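Local coordinates for protein acyl-CoA dehydrogenase (PDB 3OWA) that probably catalyses the FAD-dependent dehydrogenation of acyl-CoA thioesters, as the flavin-containing enzymes of the acyl-CoA dehydrogenase family do, at residues Y462-A467 and Y504-A509; Y531-C536 and I579-E584. All blocks are in the same frame, centred on the assembly; numbering follows the deposited sequence.

Contact 1 of 2, residues Y462-A467 and Y504-A509; sequences YLVNNA and YAMESA
Behind E507, whose side chain meets V464 across the helix pair, the carbonyl oxygen Y504 O is gripped twice by S508: OG lies 2.7 Å from Y504 O and the backbone N 3.0 Å from it. The two donors come from opposite faces of the carbonyl plane, the hydroxyl tilted 30° from it, and R327 of helix 305-336 also bonds S508 OG.

Two nearly antiparallel helices of the all-helical C-terminal part pack here, the short axes 9.7 Å apart at 149°. V464 and M506, modelled as selenomethionine, bury most of the surface. The bend of M506 at its last torsion (chi3 65°) turns the methyl back along the partner helix, where CE lies 3.8 Å from L463 CB and also touches V464 CG2. That same CG2 branch meets M506 CB at 4.0 Å and rests 3.9 Å from E507 N. The other branch, CG1, is 4.0 Å from E507 CB, with V464 roughly perpendicular to the E507 chain.

Of the E507 side chain, the methylenes meet V464, CB the closer. Its buried carboxylate is held beyond them by salt bridges, OE2 to R327 and OE1 to K468, consistent with an ionised glutamate. The packed patch is apolar, and one residue further along helix 458-482 the E507–K468 salt bridge adds a charged tie between the same two helices.

Contact 2 of 2, residues Y531-C536 and I579-E584; sequences YTEVFC and IPKKRE
V534 sets its two methyls against different lysines of helix 578-592: CG2 lies 3.8 Å from K581 CB, while CG1 meets K582 CE at 3.8 Å. This is the tightly packed part of the contact. V534 and K581 pass each other running opposite ways, which lays the valine against the root of the lysine; K582, extended beyond CG, brings an aliphatic carbon near its far end to the same valine. V578 and I585 of the same helix also pack on V534. The ammonium of K582 passes beyond the valine to a salt bridge with E538 and a hydrogen bond to N313.

On the looser, partly exposed side, E533 comes in nearly at right angles to the K581 chain and forms a single salt bridge, K581 NZ standing 3.0 Å from E533 OE1. Beyond CG the lysine is straight until its last torsion (chi4 -60°), which bends NZ round to the carboxylate. There NZ meets OE1 from above the carboxylate plane, 38° out of it, and K581 CE is also close to that oxygen at 3.3 Å. The second oxygen, OE2, is 4.1 Å from NZ, so the grip is one-sided.

Helix 526-554 of the C-terminal helical region is packed here against the chain's last helix, 578-592, the short axes approaching to 10.0 Å at 135°. On the outer flank R583 forms a salt bridge with E491 of the second subunit. Lysines thus serve two roles: their methylenes seal a buried valine, and their charges are paired separately, at the margin by E533 and further in by E538, which probably keeps both ammonium groups protonated.

Overall arrangement
Contacts 1 and 2 illustrate how a helical bundle is built in series: their centres are 16 Å apart, and contact 1 closes along the chain before contact 2 opens. Helices 490-520 and 526-554, consecutive in sequence, join them directly. F535 of contact 2 lies against contact 1, its CZ 3.6 Å from A505 CB, and M506 CE is 3.9 Å from C536 SG. Helix 305-336 backs both, touching Y504 and S508 in contact 1 and K582 in contact 2, and carries I307 of one FAD pocket. Contact 1 also touches helix 358-383, which carries Q381 and I382 of the same pocket, so both relate to the flavin through neighbouring helices. Contact 2 alone meets the second subunit.

Contact 1 of 2, residues Y462-A467 and Y504-A509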
loop_
_atom_site.group_PDB
_atom_site.type_symbol
_atom_site.label_atom_id
_atom_site.label_comp_id
_atom_site.label_asym_id
_atom_site.label_seq_id
_atom_site.Cartn_x
_atom_site.Cartn_y
_atom_site.Cartn_z
ATOM N N TYR A 462 -22.121 20.760 -7.688
ATOM C CA TYR A 462 -22.392 20.381 -9.058
ATOM C C TYR A 462 -21.812 18.986 -9.369
ATOM O O TYR A 462 -22.484 18.135 -9.950
ATOM C CB TYR A 462 -21.869 21.478 -10.008
ATOM C CG TYR A 462 -22.018 21.146 -11.466
ATOM C CD1 TYR A 462 -23.215 21.395 -12.146
ATOM C CD2 TYR A 462 -20.972 20.548 -12.164
ATOM C CE1 TYR A 462 -23.346 21.060 -13.501
ATOM C CE2 TYR A 462 -21.096 20.205 -13.494
ATOM C CZ TYR A 462 -22.272 20.460 -14.157
ATOM O OH TYR A 462 -22.350 20.116 -15.482
ATOM N N LEU A 463 -20.571 18.740 -8.965
ATOM C CA LEU A 463 -19.966 17.429 -9.198
ATOM C C LEU A 463 -20.673 16.305 -8.434
ATOM O O LEU A 463 -20.857 15.193 -8.962
ATOM C CB LEU A 463 -18.470 17.449 -8.866
ATOM C CG LEU A 463 -17.651 18.490 -9.627
ATOM C CD1 LEU A 463 -16.264 18.545 -9.062
ATOM C CD2 LEU A 463 -17.622 18.171 -11.112
ATOM N N VAL A 464 -21.096 16.606 -7.209
ATOM C CA VAL A 464 -21.801 15.631 -6.391
ATOM C C VAL A 464 -23.100 15.189 -7.093
ATOM O O VAL A 464 -23.373 13.976 -7.227
ATOM C CB VAL A 464 -22.065 16.208 -4.962
ATOM C CG1 VAL A 464 -23.235 15.515 -4.291
ATOM C CG2 VAL A 464 -20.795 16.103 -4.109
ATOM N N ASN A 465 -23.881 16.174 -7.550
ATOM C CA ASN A 465 -25.097 15.912 -8.331
ATOM C C ASN A 465 -24.835 15.080 -9.593
ATOM O O ASN A 465 -25.538 14.094 -9.865
ATOM C CB ASN A 465 -25.819 17.221 -8.695
ATOM C CG ASN A 465 -27.007 17.499 -7.798
ATOM O OD1 ASN A 465 -28.006 16.770 -7.831
ATOM N ND2 ASN A 465 -26.921 18.570 -6.994
ATOM N N ASN A 466 -23.816 15.455 -10.348
ATOM C CA ASN A 466 -23.506 14.718 -11.570
ATOM C C ASN A 466 -22.964 13.314 -11.305
ATOM O O ASN A 466 -23.198 12.395 -12.098
ATOM C CB ASN A 466 -22.565 15.521 -12.468
ATOM C CG ASN A 466 -23.292 16.665 -13.225
ATOM O OD1 ASN A 466 -22.734 17.266 -14.149
ATOM N ND2 ASN A 466 -24.526 16.956 -12.831
ATOM N N ALA A 467 -22.254 13.157 -10.182
ATOM C CA ALA A 467 -21.737 11.846 -9.762
ATOM C C ALA A 467 -22.886 10.880 -9.513
ATOM O O ALA A 467 -22.795 9.699 -9.880
ATOM C CB ALA A 467 -20.843 11.964 -8.502
ATOM N N TYR A 504 -20.456 9.075 -1.903
ATOM C CA TYR A 504 -20.792 9.215 -0.482
ATOM C C TYR A 504 -19.757 10.043 0.290
ATOM O O TYR A 504 -20.106 10.902 1.103
ATOM C CB TYR A 504 -20.968 7.821 0.176
ATOM C CG TYR A 504 -21.562 7.840 1.566
ATOM C CD1 TYR A 504 -22.795 8.463 1.813
ATOM C CD2 TYR A 504 -20.901 7.245 2.632
ATOM C CE1 TYR A 504 -23.355 8.488 3.086
ATOM C CE2 TYR A 504 -21.453 7.253 3.915
ATOM C CZ TYR A 504 -22.688 7.882 4.130
ATOM O OH TYR A 504 -23.229 7.900 5.399
ATOM N N ALA A 505 -18.485 9.785 0.050
ATOM C CA ALA A 505 -17.445 10.581 0.701
ATOM C C ALA A 505 -17.468 12.053 0.225
ATOM O O ALA A 505 -17.353 12.982 1.042
ATOM C CB ALA A 505 -16.074 9.953 0.444
HETATM N N MSE A 506 -17.619 12.257 -1.081
HETATM C CA MSE A 506 -17.701 13.618 -1.662
HETATM C C MSE A 506 -18.856 14.395 -1.081
HETATM O O MSE A 506 -18.683 15.517 -0.634
HETATM C CB MSE A 506 -17.898 13.560 -3.173
HETATM C CG MSE A 506 -16.679 13.171 -3.957
HETATM SE SE MSE A 506 -17.144 13.029 -5.823
HETATM C CE MSE A 506 -17.605 14.870 -6.180
ATOM N N GLU A 507 -20.049 13.807 -1.105
ATOM C CA GLU A 507 -21.242 14.482 -0.573
ATOM C C GLU A 507 -21.120 14.786 0.922
ATOM O O GLU A 507 -21.519 15.856 1.387
ATOM C CB GLU A 507 -22.494 13.648 -0.857
ATOM C CG GLU A 507 -23.791 14.290 -0.362
ATOM C CD GLU A 507 -25.046 13.410 -0.557
ATOM O OE1 GLU A 507 -26.045 13.913 -1.124
ATOM O OE2 GLU A 507 -25.054 12.223 -0.140
ATOM N N SER A 508 -20.576 13.836 1.681
ATOM C CA SER A 508 -20.357 14.021 3.123
ATOM C C SER A 508 -19.433 15.198 3.396
ATOM O O SER A 508 -19.710 16.009 4.288
ATOM C CB SER A 508 -19.790 12.756 3.780
ATOM O OG SER A 508 -20.673 11.648 3.671
ATOM N N ALA A 509 -18.338 15.281 2.638
ATOM C CA ALA A 509 -17.417 16.398 2.737
ATOM C C ALA A 509 -18.107 17.725 2.338
ATOM O O ALA A 509 -17.968 18.736 3.043
ATOM C CB ALA A 509 -16.143 16.150 1.901
#

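Contact 2 of 2, residues Y531-C536 and I579-E584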
loop_
_atom_site.group_PDB
_atom_site.type_symbol
_atom_site.label_atom_id
_atom_site.label_comp_id
_atom_site.label_asym_id
_atom_site.label_seq_id
_atom_site.Cartn_x
_atom_site.Cartn_y
_atom_site.Cartn_z
ATOM N N TYR A 531 -10.024 21.212 1.728
ATOM C CA TYR A 531 -10.080 19.741 1.723
ATOM C C TYR A 531 -11.121 19.316 0.712
ATOM O O TYR A 531 -10.891 18.415 -0.074
ATOM C CB TYR A 531 -10.520 19.167 3.082
ATOM C CG TYR A 531 -9.559 19.278 4.246
ATOM C CD1 TYR A 531 -8.179 19.182 4.055
ATOM C CD2 TYR A 531 -10.039 19.440 5.545
ATOM C CE1 TYR A 531 -7.307 19.243 5.124
ATOM C CE2 TYR A 531 -9.161 19.506 6.643
ATOM C CZ TYR A 531 -7.794 19.436 6.409
ATOM O OH TYR A 531 -6.898 19.516 7.448
ATOM N N THR A 532 -12.274 19.990 0.758
ATOM C CA THR A 532 -13.426 19.665 -0.083
ATOM C C THR A 532 -13.169 19.844 -1.575
ATOM O O THR A 532 -13.495 18.939 -2.361
ATOM C CB THR A 532 -14.674 20.459 0.376
ATOM O OG1 THR A 532 -14.933 20.113 1.736
ATOM C CG2 THR A 532 -15.903 20.095 -0.451
ATOM N N GLU A 533 -12.582 20.985 -1.963
ATOM C CA GLU A 533 -12.242 21.248 -3.371
ATOM C C GLU A 533 -11.287 20.209 -3.941
ATOM O O GLU A 533 -11.489 19.667 -5.036
ATOM C CB GLU A 533 -11.612 22.635 -3.500
ATOM C CG GLU A 533 -12.645 23.749 -3.382
ATOM C CD GLU A 533 -12.034 25.125 -3.204
ATOM O OE1 GLU A 533 -10.847 25.232 -2.799
ATOM O OE2 GLU A 533 -12.752 26.111 -3.479
ATOM N N VAL A 534 -10.253 19.930 -3.158
ATOM C CA VAL A 534 -9.173 19.062 -3.560
ATOM C C VAL A 534 -9.669 17.601 -3.606
ATOM O O VAL A 534 -9.430 16.903 -4.589
ATOM C CB VAL A 534 -7.980 19.258 -2.565
ATOM C CG1 VAL A 534 -7.143 18.032 -2.449
ATOM C CG2 VAL A 534 -7.148 20.509 -2.978
ATOM N N PHE A 535 -10.381 17.163 -2.570
ATOM C CA PHE A 535 -10.852 15.773 -2.539
ATOM C C PHE A 535 -11.875 15.532 -3.667
ATOM O O PHE A 535 -11.817 14.514 -4.368
ATOM C CB PHE A 535 -11.467 15.381 -1.176
ATOM C CG PHE A 535 -12.086 14.008 -1.179
ATOM C CD1 PHE A 535 -11.293 12.888 -1.029
ATOM C CD2 PHE A 535 -13.452 13.833 -1.411
ATOM C CE1 PHE A 535 -11.842 11.605 -1.073
ATOM C CE2 PHE A 535 -14.027 12.575 -1.461
ATOM C CZ PHE A 535 -13.218 11.444 -1.265
ATOM N N CYS A 536 -12.809 16.464 -3.809
ATOM C CA CYS A 536 -13.855 16.335 -4.829
ATOM C C CYS A 536 -13.313 16.225 -6.242
ATOM O O CYS A 536 -13.726 15.349 -7.005
ATOM C CB CYS A 536 -14.865 17.464 -4.726
ATOM S SG CYS A 536 -16.052 17.113 -3.433
ATOM N N ILE A 579 -2.574 22.367 -6.803
ATOM C CA ILE A 579 -1.214 22.377 -6.306
ATOM C C ILE A 579 -1.034 23.459 -5.228
ATOM O O ILE A 579 -0.605 23.126 -4.109
ATOM C CB ILE A 579 -0.138 22.334 -7.442
ATOM C CG1 ILE A 579 -0.133 20.942 -8.100
ATOM C CG2 ILE A 579 1.237 22.635 -6.896
ATOM C CD1 ILE A 579 0.702 20.843 -9.389
ATOM N N PRO A 580 -1.432 24.729 -5.514
ATOM C CA PRO A 580 -1.354 25.738 -4.446
ATOM C C PRO A 580 -2.331 25.489 -3.278
ATOM O O PRO A 580 -2.063 25.901 -2.139
ATOM C CB PRO A 580 -1.708 27.070 -5.162
ATOM C CG PRO A 580 -1.503 26.808 -6.608
ATOM C CD PRO A 580 -1.787 25.330 -6.817
ATOM N N LYS A 581 -3.473 24.864 -3.560
ATOM C CA LYS A 581 -4.409 24.518 -2.514
ATOM C C LYS A 581 -3.829 23.489 -1.538
ATOM O O LYS A 581 -4.054 23.576 -0.325
ATOM C CB LYS A 581 -5.729 24.033 -3.121
ATOM C CG LYS A 581 -6.435 25.122 -3.943
ATOM C CD LYS A 581 -7.800 24.706 -4.440
ATOM C CE LYS A 581 -8.563 25.892 -5.075
ATOM N NZ LYS A 581 -8.777 27.016 -4.091
ATOM N N LYS A 582 -3.076 22.521 -2.066
ATOM C CA LYS A 582 -2.486 21.485 -1.209
ATOM C C LYS A 582 -1.394 22.118 -0.366
ATOM O O LYS A 582 -1.213 21.756 0.780
ATOM C CB LYS A 582 -1.969 20.295 -2.028
ATOM C CG LYS A 582 -3.088 19.430 -2.569
ATOM C CD LYS A 582 -2.571 18.294 -3.443
ATOM C CE LYS A 582 -3.745 17.516 -4.032
ATOM N NZ LYS A 582 -3.350 16.230 -4.670
ATOM N N ARG A 583 -0.689 23.103 -0.923
ATOM C CA ARG A 583 0.339 23.809 -0.153
ATOM C C ARG A 583 -0.308 24.609 0.949
ATOM O O ARG A 583 0.235 24.725 2.043
ATOM C CB ARG A 583 1.177 24.744 -1.037
ATOM C CG ARG A 583 2.006 23.987 -2.079
ATOM C CD ARG A 583 2.813 24.968 -2.919
ATOM N NE ARG A 583 3.758 24.292 -3.818
ATOM C CZ ARG A 583 4.758 24.941 -4.421
ATOM N NH1 ARG A 583 4.934 26.246 -4.177
ATOM N NH2 ARG A 583 5.596 24.297 -5.229
ATOM N N GLU A 584 -1.466 25.178 0.660
ATOM C CA GLU A 584 -2.209 25.911 1.681
ATOM C C GLU A 584 -2.736 24.965 2.781
ATOM O O GLU A 584 -2.601 25.253 3.974
ATOM C CB GLU A 584 -3.355 26.678 1.040
ATOM C CG GLU A 584 -3.913 27.762 1.932
ATOM C CD GLU A 584 -4.865 28.732 1.208
ATOM O OE1 GLU A 584 -4.919 28.728 -0.049
ATOM O OE2 GLU A 584 -5.573 29.475 1.919
#